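Periplasmic binding protein/LacI transcriptional regulator (Clostridium phytofermentans, PDB 3BRS) probably binds a sugar between its two domains and serves as the solute-binding component of a bacterial sugar transporter. Local coordinates at residues Y7-P12 with K39-A44; V68-A73 with K92-D97; Q30-E35 with I249-V254; L57-I62 with Y80-E85; S19-V24 with V242-F247. One frame throughout, in Å; residues are numbered along the deposited sequence. Where two conformers were deposited one is given.

Contact 1. Residues Y7-P12 with K39-A44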
# COMPACT_ATOMS: atom_id res chain seq x y z
N TYR A 7 -2.47 -23.93 10.70
CA TYR A 7 -1.18 -23.40 10.25
C TYR A 7 -1.40 -22.42 9.04
O TYR A 7 -1.87 -22.83 7.97
CB TYR A 7 -0.19 -24.56 9.96
CG TYR A 7 1.18 -24.24 9.42
CD1 TYR A 7 1.81 -25.16 8.48
CD2 TYR A 7 1.88 -23.05 9.80
CE1 TYR A 7 3.04 -24.89 7.90
CE2 TYR A 7 3.16 -22.75 9.25
CZ TYR A 7 3.73 -23.70 8.29
OH TYR A 7 4.98 -23.46 7.74
N MET A 8 -1.04 -21.15 9.26
CA MET A 8 -1.23 -20.04 8.31
C MET A 8 0.11 -19.39 7.99
O MET A 8 0.97 -19.26 8.84
CB MET A 8 -2.15 -18.95 8.88
CG MET A 8 -3.59 -19.39 9.29
SD MET A 8 -4.83 -18.02 9.28
CE MET A 8 -6.21 -18.98 9.86
N ILE A 9 0.36 -19.06 6.73
CA ILE A 9 1.66 -18.39 6.44
C ILE A 9 1.33 -17.06 5.84
O ILE A 9 0.59 -17.01 4.86
CB ILE A 9 2.52 -19.24 5.47
CG1 ILE A 9 3.02 -20.52 6.19
CG2 ILE A 9 3.75 -18.37 4.89
CD1 ILE A 9 3.77 -21.54 5.13
N CYS A 10 1.84 -15.98 6.44
CA CYS A 10 1.61 -14.62 5.91
C CYS A 10 2.77 -14.17 5.00
O CYS A 10 3.95 -14.32 5.40
CB CYS A 10 1.46 -13.63 7.10
SG CYS A 10 1.18 -11.99 6.39
N ILE A 11 2.47 -13.62 3.82
CA ILE A 11 3.53 -13.24 2.87
C ILE A 11 3.32 -11.82 2.53
O ILE A 11 2.61 -11.53 1.59
CB ILE A 11 3.58 -14.09 1.59
CG1 ILE A 11 3.55 -15.60 1.92
CG2 ILE A 11 4.73 -13.66 0.63
CD1 ILE A 11 3.54 -16.52 0.64
N PRO A 12 3.84 -10.91 3.36
CA PRO A 12 3.72 -9.47 3.02
C PRO A 12 4.58 -9.11 1.78
O PRO A 12 5.23 -9.98 1.21
CB PRO A 12 4.19 -8.75 4.25
CG PRO A 12 4.39 -9.83 5.36
CD PRO A 12 4.57 -11.13 4.62
N LYS A 39 -1.06 -21.23 14.52
CA LYS A 39 0.35 -21.20 14.20
C LYS A 39 0.57 -20.31 12.96
O LYS A 39 0.06 -20.63 11.94
CB LYS A 39 0.91 -22.61 13.99
CG LYS A 39 2.33 -22.63 13.46
CD LYS A 39 3.02 -23.98 13.67
CE LYS A 39 4.22 -24.14 12.71
NZ LYS A 39 4.33 -25.53 12.09
N LEU A 40 1.34 -19.22 13.07
CA LEU A 40 1.50 -18.20 11.99
C LEU A 40 2.99 -17.98 11.72
O LEU A 40 3.74 -17.58 12.63
CB LEU A 40 0.92 -16.85 12.43
CG LEU A 40 0.16 -15.87 11.48
CD1 LEU A 40 0.27 -14.44 11.98
CD2 LEU A 40 0.40 -15.97 9.94
N GLU A 41 3.43 -18.25 10.48
CA GLU A 41 4.78 -17.85 10.07
C GLU A 41 4.67 -16.63 9.07
O GLU A 41 3.64 -16.45 8.41
CB GLU A 41 5.56 -19.08 9.52
CG GLU A 41 5.85 -20.30 10.52
CD GLU A 41 6.46 -21.59 9.82
OE1 GLU A 41 6.38 -21.74 8.54
OE2 GLU A 41 7.05 -22.49 10.57
N PHE A 42 5.72 -15.77 9.00
CA PHE A 42 5.92 -14.73 7.95
C PHE A 42 7.11 -15.01 7.02
O PHE A 42 8.11 -15.55 7.45
CB PHE A 42 6.12 -13.40 8.62
CG PHE A 42 4.97 -12.99 9.45
CD1 PHE A 42 3.92 -12.21 8.89
CD2 PHE A 42 4.86 -13.38 10.77
CE1 PHE A 42 2.78 -11.79 9.68
CE2 PHE A 42 3.71 -12.98 11.56
CZ PHE A 42 2.66 -12.19 10.96
N MET A 43 6.95 -14.73 5.74
CA MET A 43 7.99 -14.94 4.75
C MET A 43 7.82 -13.69 3.87
O MET A 43 6.70 -13.34 3.63
CB MET A 43 7.72 -16.21 3.88
CG MET A 43 7.49 -17.57 4.66
SD MET A 43 7.29 -19.00 3.55
CE MET A 43 8.73 -19.23 2.51
N ALA A 44 8.89 -13.02 3.41
CA ALA A 44 8.73 -11.81 2.62
C ALA A 44 10.08 -11.60 1.98
O ALA A 44 11.11 -12.05 2.54
CB ALA A 44 8.34 -10.57 3.52
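Strands 7-11 and 39-42 run parallel, their axes 4.6 Å apart at closest, and four backbone bonds stitch them in a ladder, from Met8 N to Lys39 O (2.9 Å) through to Met43 N on Cys10 O. On one face Tyr7 swings its ring across to strand 39-42. CG lies anti to the backbone N (chi1 177°), which puts the ring under the Lys39 chain: NZ sits 4.0 Å from the ring centroid, almost on the normal, a cation-pi contact. Glu41 comes to the same ring at its edge, its carboxylate nearly perpendicular to the ring; Tyr7 OH donates to OE1, but the modelled 2.4 Å is very short and doubtful. On the other face Cys10 CB packs 3.4 Å from Phe42 CD1, with SG obliquely beside the ring. This is the first beta-alpha-beta unit of a Rossmann-like domain. Because OE1 also forms a salt bridge with Arg64, the carboxylate is probably ionised, and Tyr7 would lie between a positive ammonium over its face and a negative carboxylate at its edge.

Contact 2. Residues V68-A73 with K92-D97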
# COMPACT_ATOMS: atom_id res chain seq x y z
N VAL A 68 -3.66 -22.06 5.15
CA VAL A 68 -4.00 -20.73 4.59
C VAL A 68 -2.74 -20.02 4.22
O VAL A 68 -1.76 -20.10 4.95
CB VAL A 68 -4.72 -19.81 5.64
CG1 VAL A 68 -5.02 -18.41 5.02
CG2 VAL A 68 -6.02 -20.45 6.20
N ILE A 69 -2.74 -19.29 3.12
CA ILE A 69 -1.62 -18.37 2.89
C ILE A 69 -2.26 -17.00 2.79
O ILE A 69 -3.26 -16.84 2.06
CB ILE A 69 -0.96 -18.72 1.56
CG1 ILE A 69 0.12 -19.81 1.75
CG2 ILE A 69 -0.46 -17.43 0.80
CD1 ILE A 69 0.46 -20.55 0.34
N LEU A 70 -1.74 -16.00 3.52
CA LEU A 70 -2.22 -14.61 3.34
C LEU A 70 -1.20 -13.87 2.48
O LEU A 70 -0.02 -13.91 2.80
CB LEU A 70 -2.34 -13.85 4.68
CG LEU A 70 -3.25 -14.52 5.70
CD1 LEU A 70 -2.53 -15.65 6.39
CD2 LEU A 70 -3.54 -13.45 6.64
N LEU A 71 -1.62 -13.11 1.45
CA LEU A 71 -0.64 -12.74 0.49
C LEU A 71 -0.89 -11.34 0.13
O LEU A 71 -2.03 -11.02 -0.21
CB LEU A 71 -0.74 -13.66 -0.75
CG LEU A 71 0.05 -13.22 -1.97
CD1 LEU A 71 1.59 -13.17 -1.70
CD2 LEU A 71 -0.30 -14.18 -3.14
N ALA A 72 0.16 -10.49 0.19
CA ALA A 72 0.06 -9.11 -0.37
C ALA A 72 0.82 -9.21 -1.68
O ALA A 72 2.01 -9.52 -1.68
CB ALA A 72 0.62 -8.06 0.59
N ALA A 73 0.09 -9.13 -2.81
CA ALA A 73 0.66 -9.54 -4.10
C ALA A 73 1.61 -8.46 -4.55
O ALA A 73 1.23 -7.29 -4.81
CB ALA A 73 -0.45 -9.72 -5.11
N LYS A 92 -6.21 -22.33 1.36
CA LYS A 92 -7.04 -21.13 1.31
C LYS A 92 -6.16 -19.90 0.99
O LYS A 92 -5.07 -19.75 1.55
CB LYS A 92 -7.68 -20.97 2.72
CG LYS A 92 -8.64 -22.08 3.15
CD LYS A 92 -9.96 -21.93 2.40
CE LYS A 92 -10.35 -23.15 1.60
NZ LYS A 92 -10.82 -24.23 2.50
N LEU A 93 -6.61 -19.01 0.11
CA LEU A 93 -5.91 -17.81 -0.16
C LEU A 93 -6.70 -16.62 0.37
O LEU A 93 -7.81 -16.37 -0.12
CB LEU A 93 -5.66 -17.65 -1.66
CG LEU A 93 -4.97 -16.40 -2.17
CD1 LEU A 93 -3.62 -16.12 -1.46
CD2 LEU A 93 -4.77 -16.59 -3.61
N ILE A 94 -6.15 -15.88 1.32
CA ILE A 94 -6.58 -14.49 1.65
C ILE A 94 -5.66 -13.49 1.01
O ILE A 94 -4.42 -13.55 1.15
CB ILE A 94 -6.54 -14.20 3.21
CG1 ILE A 94 -7.29 -15.24 3.92
CG2 ILE A 94 -7.10 -12.77 3.65
CD1 ILE A 94 -8.55 -15.56 3.25
N VAL A 95 -6.21 -12.59 0.22
CA VAL A 95 -5.39 -11.48 -0.24
C VAL A 95 -5.47 -10.31 0.76
O VAL A 95 -6.54 -9.93 1.13
CB VAL A 95 -5.64 -11.10 -1.62
CG1 VAL A 95 -5.07 -9.69 -1.84
CG2 VAL A 95 -4.96 -12.14 -2.58
N ILE A 96 -4.31 -9.82 1.26
CA ILE A 96 -4.30 -8.67 2.14
C ILE A 96 -3.60 -7.42 1.45
O ILE A 96 -2.60 -7.56 0.72
CB ILE A 96 -3.54 -9.01 3.37
CG1 ILE A 96 -2.26 -9.72 2.95
CG2 ILE A 96 -4.45 -9.76 4.41
CD1 ILE A 96 -1.16 -9.66 4.02
N ASP A 97 -4.12 -6.23 1.66
CA ASP A 97 -3.52 -5.01 1.06
C ASP A 97 -3.58 -4.89 -0.46
O ASP A 97 -4.14 -3.93 -0.91
CB ASP A 97 -2.09 -4.88 1.55
CG ASP A 97 -1.35 -3.68 0.95
OD1 ASP A 97 -1.87 -2.58 1.04
OD2 ASP A 97 -0.28 -3.83 0.38
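Leu70 and Ile94 form the middle of the tightly packed part; their side chains run alongside one another in the same direction, with CG of Leu70 4.1 Å from CB of Ile94. Strands 68-71 and 92-96 are parallel neighbours, bonded from Ile69 N on Lys92 O (2.8 Å) to Ile96 N on Leu71 O. That last bond is bent at the acceptor: the donor stands well above the carbonyl plane, 47° out of it. Ile96 CG1 sits close by, 3.4 Å from Leu71 O, because chi1 of 46° wedges it between its own backbone N and carbonyl carbon. On the opposite face Leu93 reaches across with CD1, which touches Leu71 CB at 3.9 Å and Ile69 CG2 at 4.1 Å. Helix 51-63 covers this face through Ile58 and Ile62, while Leu260 and Leu261 of helix 246-262 lie against Val68, Lys92 and Ile94. The looser side is that of the Lys92 side chain, which bends and leads away from strand 68-71; the residue is partly exposed. The strands belong to a beta-alpha-beta unit in the centre of the parallel sheet. With apolar groups on both faces, the buried polar atoms here are chiefly those of the backbone, and the ladder pairs the peptide groups that face each other across the strands.

Contact 3. Residues Q30-E35 with I249-V254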
# COMPACT_ATOMS: atom_id res chain seq x y z
N GLN A 30 -0.47 -11.14 14.10
CA GLN A 30 0.02 -11.89 15.25
C GLN A 30 -0.89 -11.74 16.45
O GLN A 30 -0.94 -12.67 17.27
CB GLN A 30 1.40 -11.42 15.68
CG GLN A 30 2.49 -11.53 14.64
CD GLN A 30 3.75 -10.93 15.21
OE1 GLN A 30 3.71 -10.00 16.04
NE2 GLN A 30 4.88 -11.45 14.80
N MET A 31 -1.61 -10.61 16.59
CA MET A 31 -2.62 -10.53 17.66
C MET A 31 -3.85 -11.44 17.44
O MET A 31 -4.27 -12.20 18.33
CB MET A 31 -3.11 -9.11 17.84
CG MET A 31 -4.25 -9.05 18.83
SD MET A 31 -3.54 -8.64 20.40
CE MET A 31 -4.17 -6.96 20.56
N ALA A 32 -4.43 -11.38 16.27
CA ALA A 32 -5.40 -12.43 15.90
C ALA A 32 -4.88 -13.90 16.14
O ALA A 32 -5.62 -14.71 16.71
CB ALA A 32 -5.93 -12.24 14.48
N ALA A 33 -3.67 -14.27 15.68
CA ALA A 33 -3.14 -15.65 15.87
C ALA A 33 -3.02 -16.02 17.33
O ALA A 33 -3.16 -17.21 17.71
CB ALA A 33 -1.75 -15.84 15.22
N LYS A 34 -2.63 -15.03 18.12
CA LYS A 34 -2.60 -15.14 19.58
C LYS A 34 -4.02 -15.42 20.07
O LYS A 34 -4.26 -16.36 20.80
CB LYS A 34 -2.05 -13.83 20.20
CG LYS A 34 -2.33 -13.59 21.70
CD LYS A 34 -1.27 -12.61 22.23
CE LYS A 34 -1.57 -12.11 23.62
NZ LYS A 34 -0.27 -11.79 24.33
N GLU A 35 -4.96 -14.61 19.63
CA GLU A 35 -6.32 -14.61 20.20
C GLU A 35 -7.03 -15.89 19.84
O GLU A 35 -7.87 -16.38 20.59
CB GLU A 35 -7.07 -13.37 19.67
CG GLU A 35 -8.59 -13.51 19.45
CD GLU A 35 -9.42 -13.28 20.71
OE1 GLU A 35 -8.84 -12.94 21.78
OE2 GLU A 35 -10.66 -13.47 20.63
N ILE A 249 -6.23 -4.67 8.75
CA ILE A 249 -5.98 -5.59 7.61
C ILE A 249 -5.44 -6.92 8.04
O ILE A 249 -5.89 -7.98 7.51
CB ILE A 249 -5.06 -4.98 6.54
CG1 ILE A 249 -5.83 -3.89 5.82
CG2 ILE A 249 -4.65 -6.08 5.43
CD1 ILE A 249 -4.93 -2.75 5.20
N GLY A 250 -4.44 -6.90 8.93
CA GLY A 250 -3.80 -8.14 9.37
C GLY A 250 -4.68 -8.96 10.29
O GLY A 250 -4.74 -10.17 10.18
N TYR A 251 -5.31 -8.28 11.26
CA TYR A 251 -6.18 -8.89 12.18
C TYR A 251 -7.29 -9.67 11.42
O TYR A 251 -7.45 -10.89 11.55
CB TYR A 251 -6.69 -7.80 13.21
CG TYR A 251 -7.46 -8.43 14.32
CD1 TYR A 251 -8.76 -8.89 14.14
CD2 TYR A 251 -6.86 -8.66 15.55
CE1 TYR A 251 -9.46 -9.57 15.17
CE2 TYR A 251 -7.51 -9.34 16.60
CZ TYR A 251 -8.80 -9.79 16.41
OH TYR A 251 -9.40 -10.42 17.49
N LEU A 252 -8.04 -8.95 10.60
CA LEU A 252 -9.16 -9.51 9.88
C LEU A 252 -8.74 -10.63 8.94
O LEU A 252 -9.50 -11.57 8.73
CB LEU A 252 -9.91 -8.42 9.05
CG LEU A 252 -10.42 -7.15 9.80
CD1 LEU A 252 -11.10 -6.08 8.88
CD2 LEU A 252 -11.29 -7.43 11.03
N GLY A 253 -7.57 -10.51 8.31
CA GLY A 253 -7.17 -11.49 7.28
C GLY A 253 -7.14 -12.83 8.04
O GLY A 253 -7.69 -13.86 7.61
N VAL A 254 -6.51 -12.80 9.19
CA VAL A 254 -6.42 -14.04 10.01
C VAL A 254 -7.79 -14.54 10.49
O VAL A 254 -8.26 -15.62 10.09
CB VAL A 254 -5.42 -13.92 11.22
CG1 VAL A 254 -5.40 -15.24 12.04
CG2 VAL A 254 -4.02 -13.65 10.68
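The ring of Tyr251 carries this contact: Ala32 sets its CB over one face, 3.8 Å above the plane and displaced from the ring centre, while Met31 brings CG to the edge, in plane, 4.0 Å from CE2. The methyl over the face is a CH-pi contact. At the far end of the ring the Glu35 chain crosses the hydroxyl at a slant, CG 3.7 Å from OH, and the carboxylate plane is turned 37° from the ring. Tyr251 gets there with CG anti to its backbone N (chi1 -172°), which carries the ring out from its own helix until it lies beside the backbone of Ala32, CD2 3.7 Å from Ala32 N. The same Ala32 methyl is held from other directions too. It touches Tyr251 O at 3.6 Å and Val254 CB at 3.7 Å; one methyl thus meets a ring, a carbonyl oxygen and a branched carbon. Val254 also turns CG1 to Ala33 N. The axes come within 8.0 Å, close for two helices, and cross at -38°; the small alanine at the crossing is consistent with such an approach. Met31 and Glu35 lie on the exposed flank, whereas Ala32 and Val254 are buried. Helices 20-36 and 246-262 lie together on one side of the parallel sheet, with Ala33 against Leu40 of strand 39-42 below them and Ile38 of the following loop touching both Ala33 and Val254.

Contact 4. Residues L57-I62 with Y80-E85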
# COMPACT_ATOMS: atom_id res chain seq x y z
N LEU A 57 8.97 -17.60 -2.73
CA LEU A 57 8.49 -17.75 -1.31
C LEU A 57 7.08 -18.33 -1.28
O LEU A 57 6.75 -19.14 -0.42
CB LEU A 57 8.44 -16.37 -0.70
CG LEU A 57 9.83 -15.75 -0.33
CD1 LEU A 57 9.69 -14.35 0.26
CD2 LEU A 57 10.66 -16.60 0.65
N ILE A 58 6.21 -17.94 -2.22
CA ILE A 58 4.93 -18.64 -2.31
C ILE A 58 5.11 -20.09 -2.65
O ILE A 58 4.48 -20.92 -2.03
CB ILE A 58 4.02 -18.02 -3.41
CG1 ILE A 58 3.63 -16.58 -3.03
CG2 ILE A 58 2.86 -18.94 -3.77
CD1 ILE A 58 3.28 -15.63 -4.30
N GLU A 59 5.92 -20.42 -3.65
CA GLU A 59 6.13 -21.81 -3.95
C GLU A 59 6.59 -22.58 -2.65
O GLU A 59 6.06 -23.69 -2.31
CB GLU A 59 7.12 -21.96 -5.11
CG GLU A 59 6.62 -21.51 -6.49
CD GLU A 59 7.77 -21.46 -7.60
OE1 GLU A 59 8.04 -20.36 -8.21
OE2 GLU A 59 8.42 -22.53 -7.82
N GLU A 60 7.59 -22.00 -1.95
CA GLU A 60 8.12 -22.52 -0.68
C GLU A 60 6.98 -22.63 0.37
O GLU A 60 6.94 -23.61 1.16
CB GLU A 60 9.24 -21.60 -0.14
CG GLU A 60 10.62 -21.68 -0.88
CD GLU A 60 11.65 -20.50 -0.52
OE1 GLU A 60 11.52 -19.88 0.58
OE2 GLU A 60 12.57 -20.21 -1.37
N ALA A 61 6.09 -21.63 0.41
CA ALA A 61 4.93 -21.58 1.35
C ALA A 61 4.04 -22.82 1.13
O ALA A 61 3.72 -23.57 2.04
CB ALA A 61 4.06 -20.24 1.11
N ILE A 62 3.72 -23.06 -0.13
CA ILE A 62 2.91 -24.19 -0.57
C ILE A 62 3.52 -25.52 -0.15
O ILE A 62 2.80 -26.37 0.34
CB ILE A 62 2.74 -24.22 -2.09
CG1 ILE A 62 1.89 -23.01 -2.57
CG2 ILE A 62 2.15 -25.62 -2.58
CD1 ILE A 62 2.08 -22.77 -4.05
N TYR A 80 0.42 -14.08 -9.73
CA TYR A 80 -0.44 -15.17 -10.09
C TYR A 80 0.45 -16.25 -10.68
O TYR A 80 0.15 -17.38 -10.57
CB TYR A 80 -1.48 -14.66 -11.10
CG TYR A 80 -2.31 -15.75 -11.77
CD1 TYR A 80 -3.51 -16.15 -11.22
CD2 TYR A 80 -1.91 -16.35 -13.00
CE1 TYR A 80 -4.32 -17.15 -11.79
CE2 TYR A 80 -2.75 -17.37 -13.61
CZ TYR A 80 -3.92 -17.75 -12.96
OH TYR A 80 -4.72 -18.72 -13.48
N ASP A 81 1.57 -15.92 -11.30
CA ASP A 81 2.38 -17.01 -11.86
C ASP A 81 2.67 -18.06 -10.80
O ASP A 81 2.97 -19.22 -11.11
CB ASP A 81 3.71 -16.49 -12.44
CG ASP A 81 3.49 -15.62 -13.68
OD1 ASP A 81 2.45 -15.84 -14.33
OD2 ASP A 81 4.33 -14.74 -13.99
N ALA A 82 2.64 -17.65 -9.54
CA ALA A 82 3.03 -18.58 -8.51
C ALA A 82 1.81 -18.80 -7.67
O ALA A 82 1.57 -19.93 -7.26
CB ALA A 82 4.20 -18.06 -7.70
N ALA A 83 1.05 -17.74 -7.43
CA ALA A 83 -0.17 -17.91 -6.58
C ALA A 83 -1.34 -18.73 -7.20
O ALA A 83 -2.22 -19.22 -6.45
CB ALA A 83 -0.67 -16.60 -5.99
N LYS A 84 -1.28 -18.96 -8.52
CA LYS A 84 -2.26 -19.81 -9.20
C LYS A 84 -2.17 -21.25 -8.71
O LYS A 84 -3.15 -22.00 -8.84
CB LYS A 84 -2.03 -19.80 -10.73
CG LYS A 84 -0.77 -20.35 -11.16
CD LYS A 84 -0.65 -20.21 -12.67
CE LYS A 84 0.13 -21.35 -13.20
NZ LYS A 84 1.11 -20.94 -14.26
N GLU A 85 -1.04 -21.63 -8.12
CA GLU A 85 -0.78 -23.01 -7.61
C GLU A 85 -1.29 -23.23 -6.20
O GLU A 85 -1.33 -24.35 -5.75
CB GLU A 85 0.71 -23.29 -7.62
CG GLU A 85 1.41 -23.08 -8.97
CD GLU A 85 0.86 -24.04 -10.06
OE1 GLU A 85 0.10 -24.97 -9.70
OE2 GLU A 85 1.19 -23.87 -11.27
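Ile58 and Ala82 form the centre of a contact made by van der Waals packing. Ile58 turns CG2 to the other segment, where it lies 4.2 Å from Ala82 CB and 3.9 Å from Ala82 O. Its second branch goes past Ala82: with CG1 anti to the carbonyl carbon (chi1 -65°) and the chain extended to CD1, the end methyl comes within 4.4 Å of Ala83 CB. One turn further on, Ile62 uses the corresponding methyl, CD1, against Glu85 CB at 3.9 Å. Both helical segments pack on the same face of the parallel sheet of this Rossmann-like domain, since Ile58 and Ala83 meet Leu71 of strand 68-71 while Ile62 touches Ile69; strand 68-71 is also what links the two helices along the chain. The acidic residues contribute only their aliphatic parts. Glu59 brings CG to 4.4 Å from Ala82 CB, a loose touch on the solvent side, and Glu85 meets Ile62 through CB before its chain bends at chi2 and leads its carboxylate away from that helix. The two segments share no hydrogen bond; Ile62 N donates to Ile58 O at 3.0 Å within the first helix.

Contact 5. Residues S19-V24 with V242-F247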
# COMPACT_ATOMS: atom_id res chain seq x y z
N SER A 19 9.18 0.44 8.22
CA SER A 19 7.83 0.64 7.62
C SER A 19 6.72 0.57 8.69
O SER A 19 6.57 -0.40 9.40
CB SER A 19 7.58 -0.36 6.51
OG SER A 19 6.21 -0.40 6.22
N ASP A 20 5.92 1.59 8.82
CA ASP A 20 4.98 1.54 9.85
C ASP A 20 3.72 0.83 9.36
O ASP A 20 2.94 0.38 10.17
CB ASP A 20 4.73 2.95 10.40
CG ASP A 20 3.70 2.97 11.42
OD1 ASP A 20 2.54 2.67 11.08
OD2 ASP A 20 4.02 3.28 12.59
N PHE A 21 3.52 0.71 8.05
CA PHE A 21 2.42 -0.12 7.52
C PHE A 21 2.72 -1.61 7.73
O PHE A 21 1.90 -2.33 8.26
CB PHE A 21 2.21 0.09 6.02
CG PHE A 21 1.00 -0.63 5.48
CD1 PHE A 21 1.11 -1.89 4.92
CD2 PHE A 21 -0.26 -0.03 5.51
CE1 PHE A 21 -0.03 -2.57 4.45
CE2 PHE A 21 -1.37 -0.70 5.01
CZ PHE A 21 -1.23 -1.96 4.46
N TRP A 22 3.87 -2.07 7.24
CA TRP A 22 4.14 -3.48 7.30
C TRP A 22 4.31 -3.91 8.71
O TRP A 22 3.91 -5.02 9.08
CB TRP A 22 5.32 -3.95 6.36
CG TRP A 22 4.88 -3.73 4.89
CD1 TRP A 22 5.35 -2.78 4.04
CD2 TRP A 22 3.80 -4.39 4.19
NE1 TRP A 22 4.69 -2.81 2.85
CE2 TRP A 22 3.72 -3.79 2.89
CE3 TRP A 22 2.92 -5.43 4.50
CZ2 TRP A 22 2.79 -4.19 1.92
CZ3 TRP A 22 1.98 -5.84 3.52
CH2 TRP A 22 1.92 -5.19 2.25
N SER A 23 4.87 -3.04 9.54
CA SER A 23 5.08 -3.40 10.96
C SER A 23 3.79 -3.62 11.67
O SER A 23 3.71 -4.52 12.45
CB SER A 23 5.90 -2.34 11.72
OG SER A 23 7.18 -2.20 11.13
N VAL A 24 2.82 -2.74 11.51
CA VAL A 24 1.57 -2.84 12.25
C VAL A 24 0.63 -3.95 11.74
O VAL A 24 -0.07 -4.60 12.53
CB VAL A 24 0.91 -1.49 12.24
CG1 VAL A 24 -0.53 -1.55 12.68
CG2 VAL A 24 1.72 -0.52 13.15
N VAL A 242 -4.03 10.80 4.10
CA VAL A 242 -4.95 9.69 4.20
C VAL A 242 -4.17 8.57 4.98
O VAL A 242 -3.04 8.22 4.68
CB VAL A 242 -5.50 9.18 2.85
CG1 VAL A 242 -6.53 8.08 3.11
CG2 VAL A 242 -6.22 10.32 2.05
N VAL A 243 -4.80 8.06 6.02
CA VAL A 243 -4.16 7.13 6.95
C VAL A 243 -4.94 5.84 6.80
O VAL A 243 -6.18 5.89 6.71
CB VAL A 243 -4.43 7.73 8.37
CG1 VAL A 243 -4.30 6.70 9.42
CG2 VAL A 243 -3.53 8.88 8.59
N GLN A 244 -4.27 4.68 6.73
CA GLN A 244 -5.00 3.43 6.58
C GLN A 244 -5.14 2.76 7.95
O GLN A 244 -4.81 3.38 8.96
CB GLN A 244 -4.25 2.47 5.62
CG GLN A 244 -3.97 3.12 4.29
CD GLN A 244 -3.14 2.26 3.44
OE1 GLN A 244 -3.62 1.27 2.92
NE2 GLN A 244 -1.85 2.58 3.34
N LYS A 245 -5.61 1.51 7.95
CA LYS A 245 -5.76 0.70 9.16
C LYS A 245 -5.02 -0.66 9.10
O LYS A 245 -5.63 -1.74 9.14
CB LYS A 245 -7.25 0.60 9.59
CG LYS A 245 -7.77 1.93 10.13
CD LYS A 245 -9.22 1.89 10.56
CE LYS A 245 -9.93 3.25 10.16
NZ LYS A 245 -11.46 3.32 10.15
N PRO A 246 -3.68 -0.62 9.02
CA PRO A 246 -2.98 -1.87 8.74
C PRO A 246 -3.19 -2.87 9.83
O PRO A 246 -3.21 -4.07 9.55
CB PRO A 246 -1.52 -1.44 8.68
CG PRO A 246 -1.50 -0.20 9.51
CD PRO A 246 -2.73 0.49 9.10
N PHE A 247 -3.38 -2.41 11.07
CA PHE A 247 -3.61 -3.37 12.15
C PHE A 247 -4.85 -4.22 11.79
O PHE A 247 -4.81 -5.48 11.82
CB PHE A 247 -3.79 -2.61 13.49
CG PHE A 247 -3.80 -3.52 14.65
CD1 PHE A 247 -4.99 -4.10 15.09
CD2 PHE A 247 -2.58 -3.89 15.28
CE1 PHE A 247 -4.99 -5.03 16.18
CE2 PHE A 247 -2.56 -4.82 16.37
CZ PHE A 247 -3.76 -5.38 16.81
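Phe21 holds CG anti to its backbone N (chi1 -174°), and this turns the ring toward Pro246 and Gln244; Val24, one turn later, has CG1 in the matching position (chi1 166°) and points it into the start of the other helix. Pro246 lies over one face of the Phe21 ring, CB 4.0 Å from the centroid and displaced from its centre, a CH-pi contact, while the same CB touches Phe21 O at 3.6 Å. Gln244 comes obliquely to CE2 from the other side of the ring plane from Pro246, meeting it with both OE1 and NE2; its extended chain crosses the phenylalanine at about a right angle, the amide tilted 25° from the ring plane. Gln244 OE1 lies 3.6 Å from Phe21 CE2 but has its hydrogen bond elsewhere, with Thr111 OG1, which should help to fix the amide's rotation. Val24 CG1 fits between Pro246 CG at 3.6 Å and Phe247 CB at 3.5 Å, and meets Phe247 N besides. Within the first segment, Ser19 caps helix 20-36 by accepting Trp22 N on OG, at 3.1 Å and nearly straight. The contact therefore packs the opening turns of two helices together. Strand 240-243 comes from the sheet of the other domain, and through Gln244 and Lys245 the chain passes into helix 246-262, one of the crossings between the domains; Asp20 OD1 bonds to Ser226 OG, and its backbone N to Gln199 OE1.

Contacts 1 and 2 lie in the same parallel sheet, their centres 9 Å apart, with strands 7-11 and 68-71 as adjoining members and a probable hydrogen bond from Ile11 N to Leu70 O. Contact 3 sits on one side of that sheet and contact 4 on the other, about 22 Å apart between centres and without touching. Contacts 3 and 5, with about 14 Å between their centres, share the two helices that begin at Asp20 and Pro246. Along the chain, contact 1 closes before contacts 2 and 4 open, and the segments of these two alternate; contacts 3 and 5 instead bring residues 19-35 to residues 242-254, spanning both. The chain thus returns from the second domain to complete the first, as in periplasmic binding proteins.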